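Local coordinates for protein SusD homolog (PDB 3EHM) that probably binds host mucin O-glycans at the outer membrane of a human gut bacterium, helping it to use them as nutrients, at residues Gly273-Gly278 / Gln440-Leu445; Asn358-Gly361 / Thr366-Glu369; Gln370-Ser375 / Ala385-Gly390; Thr391-Gly396 / Asp422-Leu427; Lys429-Leu434 / Thr459-Leu464. All blocks are in the same frame, centred on the assembly; numbering follows the deposited sequence.

Interaction 1: residues Gly273-Gly278 / Gln440-Leu445; sequences GATIWG and QKYLAL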
# COMPACT_ATOMS: atom_id res chain seq x y z
N GLY A 273 3.16 -14.41 -3.48
CA GLY A 273 2.72 -14.74 -2.13
C GLY A 273 1.58 -15.74 -2.06
O GLY A 273 0.76 -15.82 -2.97
N ALA A 274 1.52 -16.49 -0.97
CA ALA A 274 0.50 -17.51 -0.78
C ALA A 274 -0.91 -16.95 -0.67
O ALA A 274 -1.85 -17.48 -1.27
CB ALA A 274 0.81 -18.35 0.45
N THR A 275 -1.07 -15.87 0.08
CA THR A 275 -2.38 -15.27 0.25
C THR A 275 -3.01 -14.84 -1.07
O THR A 275 -4.12 -15.24 -1.40
CB THR A 275 -2.33 -14.06 1.19
OG1 THR A 275 -1.78 -14.47 2.45
CG2 THR A 275 -3.73 -13.50 1.41
N ILE A 276 -2.31 -14.01 -1.84
CA ILE A 276 -2.89 -13.55 -3.09
C ILE A 276 -3.10 -14.73 -4.05
O ILE A 276 -4.06 -14.76 -4.80
CB ILE A 276 -2.02 -12.43 -3.74
CG1 ILE A 276 -2.81 -11.78 -4.87
CG2 ILE A 276 -0.69 -12.99 -4.23
CD1 ILE A 276 -2.14 -10.53 -5.44
N TRP A 277 -2.20 -15.71 -4.01
CA TRP A 277 -2.37 -16.87 -4.88
C TRP A 277 -3.65 -17.60 -4.51
O TRP A 277 -4.42 -18.00 -5.38
CB TRP A 277 -1.20 -17.85 -4.74
CG TRP A 277 -1.53 -19.20 -5.34
CD1 TRP A 277 -1.51 -19.53 -6.66
CD2 TRP A 277 -2.01 -20.35 -4.64
NE1 TRP A 277 -1.96 -20.82 -6.83
CE2 TRP A 277 -2.27 -21.35 -5.61
CE3 TRP A 277 -2.25 -20.64 -3.29
CZ2 TRP A 277 -2.75 -22.62 -5.27
CZ3 TRP A 277 -2.73 -21.90 -2.95
CH2 TRP A 277 -2.98 -22.88 -3.94
N GLY A 278 -3.87 -17.79 -3.21
CA GLY A 278 -5.06 -18.48 -2.74
C GLY A 278 -6.35 -17.89 -3.27
O GLY A 278 -7.25 -18.61 -3.69
N GLN A 440 -11.72 -7.66 -2.59
CA GLN A 440 -11.59 -7.32 -4.00
C GLN A 440 -10.69 -6.10 -4.19
O GLN A 440 -9.98 -5.99 -5.19
CB GLN A 440 -12.97 -7.07 -4.61
CG GLN A 440 -13.75 -8.35 -4.88
CD GLN A 440 -13.00 -9.30 -5.80
OE1 GLN A 440 -12.49 -8.89 -6.84
NE2 GLN A 440 -12.94 -10.57 -5.42
N LYS A 441 -10.71 -5.17 -3.23
CA LYS A 441 -9.85 -4.00 -3.32
C LYS A 441 -8.40 -4.48 -3.17
O LYS A 441 -7.51 -3.99 -3.86
CB LYS A 441 -10.18 -2.98 -2.22
CG LYS A 441 -9.32 -1.71 -2.33
CD LYS A 441 -9.84 -0.58 -1.45
CE LYS A 441 -9.68 -0.89 0.02
NZ LYS A 441 -10.11 0.28 0.84
N TYR A 442 -8.19 -5.45 -2.28
CA TYR A 442 -6.88 -6.04 -2.04
C TYR A 442 -6.32 -6.59 -3.36
O TYR A 442 -5.16 -6.38 -3.70
CB TYR A 442 -7.02 -7.18 -1.02
CG TYR A 442 -5.82 -8.11 -0.87
CD1 TYR A 442 -4.82 -7.87 0.08
CD2 TYR A 442 -5.71 -9.26 -1.65
CE1 TYR A 442 -3.75 -8.76 0.25
CE2 TYR A 442 -4.66 -10.16 -1.48
CZ TYR A 442 -3.69 -9.91 -0.54
OH TYR A 442 -2.66 -10.81 -0.38
N LEU A 443 -7.17 -7.30 -4.09
CA LEU A 443 -6.78 -7.87 -5.38
C LEU A 443 -6.46 -6.78 -6.41
O LEU A 443 -5.49 -6.90 -7.17
CB LEU A 443 -7.89 -8.78 -5.90
CG LEU A 443 -7.78 -10.31 -5.74
CD1 LEU A 443 -6.87 -10.69 -4.60
CD2 LEU A 443 -9.17 -10.89 -5.57
N ALA A 444 -7.27 -5.73 -6.44
CA ALA A 444 -7.08 -4.64 -7.39
C ALA A 444 -5.92 -3.71 -7.05
O ALA A 444 -5.36 -3.06 -7.93
CB ALA A 444 -8.37 -3.83 -7.52
N LEU A 445 -5.57 -3.63 -5.77
CA LEU A 445 -4.47 -2.76 -5.33
C LEU A 445 -3.09 -3.29 -5.67
O LEU A 445 -2.12 -2.53 -5.70
CB LEU A 445 -4.55 -2.54 -3.81
CG LEU A 445 -5.50 -1.46 -3.29
CD1 LEU A 445 -5.61 -1.56 -1.78
CD2 LEU A 445 -4.99 -0.09 -3.70

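Interaction 2: residues Asn358-Gly361 / Thr366-Glu369; sequences NLIG and TFYE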
# COMPACT_ATOMS: atom_id res chain seq x y z
N ASN A 358 -23.61 4.25 4.72
CA ASN A 358 -24.41 5.46 4.55
C ASN A 358 -23.69 6.80 4.63
O ASN A 358 -24.25 7.77 5.13
CB ASN A 358 -25.56 5.46 5.56
CG ASN A 358 -26.70 4.55 5.15
OD1 ASN A 358 -26.52 3.34 4.98
ND2 ASN A 358 -27.89 5.12 4.99
N LEU A 359 -22.45 6.85 4.15
CA LEU A 359 -21.70 8.10 4.18
C LEU A 359 -21.98 8.87 2.89
O LEU A 359 -21.89 10.10 2.85
CB LEU A 359 -20.20 7.81 4.32
CG LEU A 359 -19.81 6.99 5.56
CD1 LEU A 359 -18.29 6.85 5.61
CD2 LEU A 359 -20.31 7.67 6.82
N ILE A 360 -22.32 8.14 1.83
CA ILE A 360 -22.64 8.73 0.53
C ILE A 360 -23.84 7.98 -0.03
O ILE A 360 -24.24 6.94 0.49
CB ILE A 360 -21.48 8.59 -0.48
CG1 ILE A 360 -21.24 7.11 -0.80
CG2 ILE A 360 -20.22 9.24 0.06
CD1 ILE A 360 -20.22 6.88 -1.91
N GLY A 361 -24.41 8.50 -1.11
CA GLY A 361 -25.56 7.85 -1.72
C GLY A 361 -25.11 6.79 -2.72
O GLY A 361 -23.95 6.77 -3.14
N THR A 366 -23.34 -1.94 -6.74
CA THR A 366 -23.02 -1.29 -8.02
C THR A 366 -21.57 -0.82 -8.03
O THR A 366 -20.83 -1.11 -8.97
CB THR A 366 -23.95 -0.08 -8.27
OG1 THR A 366 -25.32 -0.49 -8.19
CG2 THR A 366 -23.70 0.49 -9.67
N PHE A 367 -21.17 -0.08 -7.00
CA PHE A 367 -19.81 0.42 -6.90
C PHE A 367 -18.83 -0.76 -6.84
O PHE A 367 -17.77 -0.72 -7.46
CB PHE A 367 -19.63 1.29 -5.66
CG PHE A 367 -20.42 2.57 -5.68
CD1 PHE A 367 -20.41 3.39 -6.80
CD2 PHE A 367 -21.18 2.95 -4.58
CE1 PHE A 367 -21.14 4.58 -6.83
CE2 PHE A 367 -21.91 4.14 -4.59
CZ PHE A 367 -21.89 4.95 -5.72
N TYR A 368 -19.22 -1.79 -6.10
CA TYR A 368 -18.40 -2.99 -5.94
C TYR A 368 -18.12 -3.65 -7.29
O TYR A 368 -16.97 -3.92 -7.64
CB TYR A 368 -19.12 -3.99 -5.04
CG TYR A 368 -18.48 -5.36 -4.94
CD1 TYR A 368 -17.31 -5.56 -4.21
CD2 TYR A 368 -19.09 -6.46 -5.53
CE1 TYR A 368 -16.76 -6.84 -4.06
CE2 TYR A 368 -18.56 -7.74 -5.39
CZ TYR A 368 -17.40 -7.92 -4.65
OH TYR A 368 -16.91 -9.19 -4.50
N GLU A 369 -19.18 -3.92 -8.04
CA GLU A 369 -19.01 -4.57 -9.33
C GLU A 369 -18.30 -3.68 -10.35
O GLU A 369 -17.58 -4.19 -11.20
CB GLU A 369 -20.37 -5.06 -9.84
CG GLU A 369 -20.87 -6.28 -9.07
CD GLU A 369 -22.12 -6.91 -9.66
OE1 GLU A 369 -22.39 -8.10 -9.36
OE2 GLU A 369 -22.84 -6.23 -10.41

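Interaction 3: residues Gln370-Ser375 / Ala385-Gly390; sequences QGINIS and ATYLSG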
# COMPACT_ATOMS: atom_id res chain seq x y z
N GLN A 370 -18.47 -2.37 -10.26
CA GLN A 370 -17.78 -1.49 -11.21
C GLN A 370 -16.29 -1.43 -10.88
O GLN A 370 -15.45 -1.28 -11.77
CB GLN A 370 -18.38 -0.08 -11.20
CG GLN A 370 -17.71 0.86 -12.21
CD GLN A 370 -17.72 0.30 -13.63
OE1 GLN A 370 -17.00 0.80 -14.50
NE2 GLN A 370 -18.54 -0.72 -13.88
N GLY A 371 -15.97 -1.55 -9.59
CA GLY A 371 -14.58 -1.54 -9.18
C GLY A 371 -13.86 -2.75 -9.75
O GLY A 371 -12.73 -2.64 -10.22
N ILE A 372 -14.52 -3.90 -9.72
CA ILE A 372 -13.92 -5.12 -10.25
C ILE A 372 -13.79 -5.01 -11.77
O ILE A 372 -12.76 -5.38 -12.35
CB ILE A 372 -14.78 -6.36 -9.91
CG1 ILE A 372 -14.86 -6.53 -8.39
CG2 ILE A 372 -14.16 -7.61 -10.55
CD1 ILE A 372 -15.78 -7.66 -7.94
N ASN A 373 -14.82 -4.48 -12.42
CA ASN A 373 -14.81 -4.31 -13.87
C ASN A 373 -13.64 -3.41 -14.27
O ASN A 373 -12.90 -3.71 -15.21
CB ASN A 373 -16.13 -3.67 -14.31
CG ASN A 373 -16.24 -3.53 -15.81
OD1 ASN A 373 -16.82 -2.57 -16.31
ND2 ASN A 373 -15.70 -4.50 -16.54
N ILE A 374 -13.48 -2.29 -13.57
CA ILE A 374 -12.39 -1.36 -13.86
C ILE A 374 -11.03 -2.03 -13.64
O ILE A 374 -10.09 -1.80 -14.41
CB ILE A 374 -12.50 -0.09 -12.97
CG1 ILE A 374 -13.65 0.79 -13.47
CG2 ILE A 374 -11.19 0.69 -13.00
CD1 ILE A 374 -13.43 1.35 -14.88
N SER A 375 -10.94 -2.86 -12.61
CA SER A 375 -9.68 -3.54 -12.33
C SER A 375 -9.32 -4.47 -13.48
O SER A 375 -8.17 -4.54 -13.89
CB SER A 375 -9.76 -4.32 -11.02
OG SER A 375 -8.56 -5.06 -10.82
N ALA A 385 -17.93 -10.83 -16.13
CA ALA A 385 -19.28 -11.30 -15.79
C ALA A 385 -19.24 -12.70 -15.19
O ALA A 385 -19.96 -13.00 -14.23
CB ALA A 385 -20.17 -11.29 -17.04
N THR A 386 -18.41 -13.56 -15.76
CA THR A 386 -18.27 -14.93 -15.27
C THR A 386 -17.63 -14.88 -13.88
O THR A 386 -18.01 -15.63 -12.98
CB THR A 386 -17.36 -15.77 -16.20
OG1 THR A 386 -17.99 -15.89 -17.48
CG2 THR A 386 -17.13 -17.17 -15.61
N TYR A 387 -16.67 -13.98 -13.71
CA TYR A 387 -15.99 -13.83 -12.43
C TYR A 387 -16.95 -13.34 -11.35
O TYR A 387 -16.92 -13.83 -10.22
CB TYR A 387 -14.82 -12.85 -12.57
CG TYR A 387 -14.01 -12.67 -11.30
CD1 TYR A 387 -14.29 -11.63 -10.42
CD2 TYR A 387 -12.98 -13.55 -10.98
CE1 TYR A 387 -13.54 -11.46 -9.24
CE2 TYR A 387 -12.23 -13.39 -9.82
CZ TYR A 387 -12.52 -12.34 -8.95
OH TYR A 387 -11.76 -12.18 -7.82
N LEU A 388 -17.80 -12.38 -11.70
CA LEU A 388 -18.76 -11.80 -10.75
C LEU A 388 -19.86 -12.75 -10.30
O LEU A 388 -20.51 -12.50 -9.29
CB LEU A 388 -19.40 -10.54 -11.35
CG LEU A 388 -18.52 -9.29 -11.42
CD1 LEU A 388 -19.23 -8.20 -12.20
CD2 LEU A 388 -18.21 -8.82 -10.01
N SER A 389 -20.09 -13.82 -11.05
CA SER A 389 -21.12 -14.76 -10.67
C SER A 389 -20.51 -15.98 -9.99
O SER A 389 -21.20 -16.94 -9.66
CB SER A 389 -21.95 -15.19 -11.89
OG SER A 389 -21.14 -15.80 -12.88
N GLY A 390 -19.19 -15.93 -9.77
CA GLY A 390 -18.51 -17.04 -9.13
C GLY A 390 -18.80 -17.13 -7.65
O GLY A 390 -18.88 -16.12 -6.95

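Interaction 4: residues Thr391-Gly396 / Asp422-Leu427; sequences TGKPTG and DYTGNL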
# COMPACT_ATOMS: atom_id res chain seq x y z
N THR A 391 -18.94 -18.36 -7.15
CA THR A 391 -19.23 -18.58 -5.74
C THR A 391 -18.14 -19.42 -5.07
O THR A 391 -18.36 -20.04 -4.03
CB THR A 391 -20.59 -19.30 -5.57
OG1 THR A 391 -20.52 -20.60 -6.16
CG2 THR A 391 -21.70 -18.50 -6.25
N GLY A 392 -16.96 -19.45 -5.68
CA GLY A 392 -15.86 -20.21 -5.11
C GLY A 392 -15.16 -19.45 -4.00
O GLY A 392 -15.22 -18.23 -3.94
N LYS A 393 -14.51 -20.19 -3.10
CA LYS A 393 -13.79 -19.59 -1.99
C LYS A 393 -12.29 -19.70 -2.23
O LYS A 393 -11.84 -20.52 -3.03
CB LYS A 393 -14.16 -20.29 -0.67
CG LYS A 393 -15.48 -19.83 -0.05
CD LYS A 393 -16.66 -20.07 -0.97
CE LYS A 393 -17.97 -19.65 -0.33
NZ LYS A 393 -19.12 -19.87 -1.27
N PRO A 394 -11.49 -18.87 -1.54
CA PRO A 394 -10.04 -18.95 -1.75
C PRO A 394 -9.48 -20.34 -1.48
O PRO A 394 -10.01 -21.10 -0.67
CB PRO A 394 -9.50 -17.89 -0.78
CG PRO A 394 -10.54 -17.81 0.28
CD PRO A 394 -11.82 -17.87 -0.51
N THR A 395 -8.40 -20.67 -2.18
CA THR A 395 -7.78 -21.97 -2.04
C THR A 395 -6.78 -22.00 -0.90
O THR A 395 -5.95 -21.10 -0.77
CB THR A 395 -7.06 -22.36 -3.33
OG1 THR A 395 -7.96 -22.21 -4.43
CG2 THR A 395 -6.59 -23.81 -3.24
N GLY A 396 -6.86 -23.04 -0.08
CA GLY A 396 -5.93 -23.16 1.03
C GLY A 396 -4.65 -23.80 0.56
O GLY A 396 -4.57 -24.36 -0.53
N ASP A 422 -23.77 -13.78 -2.47
CA ASP A 422 -23.41 -15.10 -1.93
C ASP A 422 -22.75 -14.95 -0.55
O ASP A 422 -21.59 -14.57 -0.45
CB ASP A 422 -22.46 -15.80 -2.90
CG ASP A 422 -22.09 -17.20 -2.46
OD1 ASP A 422 -23.00 -18.00 -2.18
OD2 ASP A 422 -20.88 -17.51 -2.42
N TYR A 423 -23.49 -15.29 0.51
CA TYR A 423 -22.97 -15.15 1.87
C TYR A 423 -22.62 -16.43 2.62
O TYR A 423 -23.40 -17.38 2.68
CB TYR A 423 -23.96 -14.33 2.71
CG TYR A 423 -24.25 -12.99 2.10
CD1 TYR A 423 -25.42 -12.77 1.38
CD2 TYR A 423 -23.31 -11.97 2.15
CE1 TYR A 423 -25.65 -11.56 0.73
CE2 TYR A 423 -23.52 -10.77 1.50
CZ TYR A 423 -24.69 -10.57 0.79
OH TYR A 423 -24.87 -9.38 0.11
N THR A 424 -21.43 -16.43 3.22
CA THR A 424 -20.97 -17.57 3.99
C THR A 424 -21.72 -17.63 5.31
O THR A 424 -21.95 -18.71 5.85
CB THR A 424 -19.45 -17.47 4.23
OG1 THR A 424 -18.78 -17.55 2.97
CG2 THR A 424 -18.96 -18.60 5.12
N GLY A 425 -22.09 -16.47 5.83
CA GLY A 425 -22.84 -16.42 7.07
C GLY A 425 -22.10 -16.56 8.39
O GLY A 425 -22.74 -16.76 9.42
N ASN A 426 -20.78 -16.47 8.38
CA ASN A 426 -20.04 -16.56 9.63
C ASN A 426 -20.09 -15.18 10.29
O ASN A 426 -20.31 -15.06 11.49
CB ASN A 426 -18.59 -16.98 9.40
CG ASN A 426 -17.80 -17.11 10.69
OD1 ASN A 426 -18.12 -17.94 11.55
ND2 ASN A 426 -16.78 -16.29 10.85
N LEU A 427 -19.90 -14.14 9.47
CA LEU A 427 -19.96 -12.76 9.95
C LEU A 427 -21.36 -12.25 9.62
O LEU A 427 -22.11 -12.92 8.90
CB LEU A 427 -18.94 -11.89 9.20
CG LEU A 427 -17.47 -12.31 9.16
CD1 LEU A 427 -16.70 -11.35 8.25
CD2 LEU A 427 -16.89 -12.31 10.56

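Interaction 5: residues Lys429-Leu434 / Thr459-Leu464; sequences KQEEQL and TGFPYL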
# COMPACT_ATOMS: atom_id res chain seq x y z
N LYS A 429 -24.20 -10.01 7.76
CA LYS A 429 -24.30 -9.73 6.34
C LYS A 429 -23.52 -8.47 5.96
O LYS A 429 -22.77 -8.48 4.99
CB LYS A 429 -25.76 -9.57 5.92
CG LYS A 429 -25.95 -9.40 4.43
CD LYS A 429 -27.41 -9.28 4.07
CE LYS A 429 -27.60 -9.08 2.58
NZ LYS A 429 -29.04 -8.99 2.21
N GLN A 430 -23.70 -7.40 6.72
CA GLN A 430 -22.99 -6.16 6.43
C GLN A 430 -21.48 -6.37 6.54
O GLN A 430 -20.72 -5.87 5.71
CB GLN A 430 -23.42 -5.04 7.39
CG GLN A 430 -22.80 -3.69 7.06
CD GLN A 430 -23.25 -2.57 7.99
OE1 GLN A 430 -23.06 -2.65 9.20
NE2 GLN A 430 -23.85 -1.54 7.42
N GLU A 431 -21.05 -7.11 7.56
CA GLU A 431 -19.63 -7.38 7.75
C GLU A 431 -19.05 -8.18 6.59
O GLU A 431 -17.91 -7.95 6.19
CB GLU A 431 -19.39 -8.13 9.06
CG GLU A 431 -19.39 -7.25 10.30
CD GLU A 431 -18.08 -6.48 10.47
OE1 GLU A 431 -17.01 -7.13 10.58
OE2 GLU A 431 -18.12 -5.23 10.51
N GLU A 432 -19.82 -9.12 6.05
CA GLU A 432 -19.32 -9.93 4.94
C GLU A 432 -19.29 -9.11 3.66
O GLU A 432 -18.43 -9.31 2.81
CB GLU A 432 -20.18 -11.18 4.73
CG GLU A 432 -19.56 -12.12 3.69
CD GLU A 432 -20.17 -13.51 3.69
OE1 GLU A 432 -20.96 -13.83 4.61
OE2 GLU A 432 -19.84 -14.29 2.77
N GLN A 433 -20.23 -8.18 3.52
CA GLN A 433 -20.26 -7.32 2.35
C GLN A 433 -18.99 -6.47 2.38
O GLN A 433 -18.36 -6.25 1.34
CB GLN A 433 -21.52 -6.44 2.36
CG GLN A 433 -22.80 -7.25 2.23
CD GLN A 433 -24.06 -6.39 2.21
OE1 GLN A 433 -24.17 -5.42 2.97
NE2 GLN A 433 -25.01 -6.76 1.37
N LEU A 434 -18.61 -5.98 3.56
CA LEU A 434 -17.39 -5.20 3.68
C LEU A 434 -16.21 -6.11 3.35
O LEU A 434 -15.27 -5.70 2.66
CB LEU A 434 -17.22 -4.66 5.11
CG LEU A 434 -15.88 -3.94 5.37
CD1 LEU A 434 -15.79 -2.69 4.51
CD2 LEU A 434 -15.76 -3.58 6.84
N THR A 459 -9.35 -3.01 8.89
CA THR A 459 -10.57 -3.82 8.81
C THR A 459 -10.49 -5.29 9.22
O THR A 459 -11.49 -5.86 9.65
CB THR A 459 -11.13 -3.80 7.38
OG1 THR A 459 -10.28 -4.58 6.53
CG2 THR A 459 -11.18 -2.37 6.86
N GLY A 460 -9.33 -5.90 9.04
CA GLY A 460 -9.18 -7.30 9.37
C GLY A 460 -9.37 -8.13 8.10
O GLY A 460 -9.33 -9.36 8.14
N PHE A 461 -9.56 -7.44 6.98
CA PHE A 461 -9.74 -8.11 5.69
C PHE A 461 -8.67 -7.74 4.67
O PHE A 461 -8.11 -6.64 4.69
CB PHE A 461 -11.12 -7.77 5.11
CG PHE A 461 -12.27 -8.05 6.03
CD1 PHE A 461 -12.39 -9.28 6.67
CD2 PHE A 461 -13.26 -7.09 6.22
CE1 PHE A 461 -13.49 -9.55 7.49
CE2 PHE A 461 -14.36 -7.35 7.03
CZ PHE A 461 -14.48 -8.59 7.67
N PRO A 462 -8.36 -8.67 3.75
CA PRO A 462 -8.96 -10.00 3.67
C PRO A 462 -8.25 -10.92 4.66
O PRO A 462 -7.23 -10.55 5.23
CB PRO A 462 -8.69 -10.40 2.23
CG PRO A 462 -7.33 -9.80 1.99
CD PRO A 462 -7.46 -8.42 2.61
N TYR A 463 -8.80 -12.12 4.88
CA TYR A 463 -8.14 -13.05 5.78
C TYR A 463 -6.84 -13.44 5.10
O TYR A 463 -6.79 -13.58 3.88
CB TYR A 463 -9.02 -14.29 6.02
CG TYR A 463 -10.28 -14.01 6.81
CD1 TYR A 463 -10.33 -12.94 7.72
CD2 TYR A 463 -11.40 -14.82 6.69
CE1 TYR A 463 -11.48 -12.70 8.48
CE2 TYR A 463 -12.55 -14.59 7.44
CZ TYR A 463 -12.58 -13.53 8.34
OH TYR A 463 -13.71 -13.30 9.08
N LEU A 464 -5.78 -13.61 5.88
CA LEU A 464 -4.47 -13.92 5.32
C LEU A 464 -3.91 -15.27 5.73
O LEU A 464 -4.30 -15.84 6.74
CB LEU A 464 -3.46 -12.86 5.75
CG LEU A 464 -3.88 -11.39 5.65
CD1 LEU A 464 -2.88 -10.53 6.40
CD2 LEU A 464 -3.98 -10.98 4.19

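Interaction 1: residues Gly273-Gly278 / Gln440-Leu445
Y442 reaches out from helix 429-445 and meets T275 and I276, in the first turn of helix 274-282, with the hydroxyl end of its ring. Its CG stands anti to the backbone N (chi1 167°), which sends the ring outward far enough to span two helices whose local axes pass 11.1 Å apart at 112°. The van der Waals contacts come first. T275 CG2 rests on the phenol oxygen, 3.4 Å from Y442 OH, the threonine crossing the tyrosine at about a right angle. Two apolar pairs involve I276: it approaches the ring on a slant, its CB 4.2 Å from Y442 CE2, and its CG1 meets L443 CD1, again at 4.2 Å. That L443 methyl also lies at the edge of the Y442 ring, in its plane, and so links the two pairs.

No hydrogen bond runs between the segments; the polar ends are paired with other parts of the chain. The Y442 hydroxyl bonds to the carbonyl of I64, and T275 OG1 pairs with the backbone N of M465, so both buried polar ends are satisfied. A phenylalanine in place of Y442 would keep most of the ring contact but would probably leave the I64 carbonyl without this mate and open a small gap beside T275 CG2.

The example illustrates how one long aromatic side chain can bridge widely spaced helices. It joins the helix that follows strand 270-272 to one of the long helices of the SusD-like fold, a fold rich in helices, with a tetratricopeptide-repeat relationship.

Interaction 2: residues Asn358-Gly361 / Thr366-Glu369
I360 and F367 owe their meeting to two different first torsions. In I360, CG1 lies between the backbone N and the carbonyl carbon (chi1 65°), and the extended chain beyond carries CD1 toward the helix. In F367, CG is anti to the carbonyl carbon and beside the backbone N (chi1 -66°), which swings the ring away from helix 364-378 and back toward the loop. The backbones stay well apart, and the ring covers most of the distance between them.

Two atoms of the loop meet the far rim of that ring. I360 CD1 comes to 4.2 Å from F367 CE2, the two side chains passing obliquely. The carbonyl of G361 does something more specific: its oxygen lies at the ring edge, near the ring plane, with G361 O 3.6 Å from F367 CE2 and 3.8 Å from F367 CZ. An oxygen so placed faces the slightly positive rim of C-H groups, an approach that is probably mildly favourable, although no conventional hydrogen bond joins the segments.

The surroundings close the small cluster. I360 also touches I227 and L231 of helix 220-231, and both I360 and F367 rest against K351 of helix 344-356.

The chain leaves that helix through a Schellman motif, with N358 as the C-prime residue at positive phi, L359 N bonded to A354 O and N358 N to A355 O. What follows is a helix-loop-helix connection near the surface, its loop touched by an aromatic ring of the second helix, within the tetratricopeptide-related helical fold of the SusD family.

Interaction 3: residues Gln370-Ser375 / Ala385-Gly390
I372 projects from helix 364-378 and places its two branches against two neighbouring residues, Y387 and L388, of the short helix 384-388. The pair forms a small helix-helix interface within the helical SusD-like fold, the second helix following the first along the chain. In the first shell, I372 CG2 leans on the tyrosine ring, 4.0 Å from Y387 CD1 and 4.1 Å from Y387 CE1, with the two side chains crossing at about a right angle. The other branch runs antiparallel to the leucine: I372 CD1 and L388 CD2 come to 3.4 Å, tighter than usual for two methyl carbons. The split follows from the isoleucine torsion, since CG2 is anti to the backbone N whereas CG1 lies beside it (chi1 -61°), so the branches diverge toward different partners.

A second shell holds these groups in place. The I372 side chain also touches F349 of helix 344-356, Q440 of helix 429-445 and V384 just ahead of the second segment. The Y387 ring meets that of F376 with planes about 55° apart and is further packed by Y283, P286 and P418, while L443 touches it from the long helix. At its far end the phenol is fixed by a hydrogen bond from Q440 NE2, with weak additional bonds to D285 and R287. I372 thus packs along one side of the buried ring while the polar partners hold its hydroxyl.

Beyond these side chains, the chain turns out of the short helix, where G390 N donates to Y387 O at 3.1 Å.

Interaction 4: residues Thr391-Gly396 / Asp422-Leu427
K393 and D422 form a salt bridge that ties two distant parts of one long, non-helical connection, the loop running from helix 384-388 to helix 429-445. The lysine chain is bent at its second torsion (chi2 61°) and straight beyond, which curls NZ back toward its own backbone while still meeting the aspartate, whose side chain comes from the opposite direction. K393 NZ donates to D422 OD2 at 3.2 Å, the oxygen accepting through its syn lone pair. The same ammonium donates to T391 O at 2.9 Å, arriving at a C=O angle of 146° and tilted 29° from the carbonyl plane.

Around this polar centre the contacts are lighter. The T391 and D422 side chains cross at about a right angle, with T391 CB 3.6 Å from D422 OD2. Further down, K393 CE passes T424 OG1 at 4.0 Å, a hydroxyl that is itself bonded to the carbonyl of N415. D422 OD2 has a second partner in S417 OG.

Replacing K393 with alanine would remove the ammonium, and D422 is likely to lose this counter-charge and T391 O this donor, which would weaken the tie between the two loop portions. With one ammonium gripped by two oxygens, and one carboxylate oxygen shared between lysine and serine, the bridge probably stabilises the aspartate as an anion and holds together a surface loop that has no helix or strand at this point.

Interaction 5: residues Lys429-Leu434 / Thr459-Leu464
T459 leads into F461, whose ring presses on E431 and L434 of helix 429-445. As helix 449-459 finishes, T459 OG1 accepts the backbone N-H of F461 at 3.0 Å with an angle of 155°, an ST turn; the same hydroxyl is bonded to the carbonyl of E455. The backbone oxygen T459 O lies 4.0 Å above the plane of the F461 ring, displaced toward its rim, and also receives R523 NE. G460, at positive phi, takes the chain out of the helix.

F461 makes the contact itself. Its CG is anti to the carbonyl carbon (chi1 -54°), which directs the ring at the helix. L434 CD2 meets the ring edge near its plane, 4.0 Å from F461 CE2, and the two side chains cross at about a right angle. E431 contributes its backbone: E431 O is 3.7 Å from F461 CE2. Its bent side chain then brings E431 OE1 to 4.1 Å from F461 CZ, the carboxylate turned 44° to the ring, while E431 OE2 makes a salt bridge with R523. In this helical SusD-like protein the loop after helix 449-459 folds back onto the earlier helix 429-445, with the F461 ring between the two.

P462, joined by a cis peptide bond, carries the chain toward T439 and Y279. Y463 then sets its CE1 at the edge of the F461 ring, in plane, and its carbonyl accepts from Y279 OH. L464 moves on to touch T275 of helix 274-282.

Helix 429-445 is the common element: interactions 1 and 5 both use it, at opposite ends, with centres about 14 Å apart, and they meet where Y442 CG packs 3.7 Å from P462 CG. Interactions 2 and 3 each take one segment from helix 364-378, on successive turns, and reach the same long helix: Y368 OH packs 3.3 Å from Q440 CG, and the Y387 hydroxyl also meets Q440. Interaction 4 adjoins interaction 3 in sequence and joins two neighbours: G278 O lies 2.8 Å from T395 N, and T424 N lies 2.7 Å from E432 OE2, both probable hydrogen bonds. Interactions 2, 3 and 4 are nested within the chain loop closed by interaction 1.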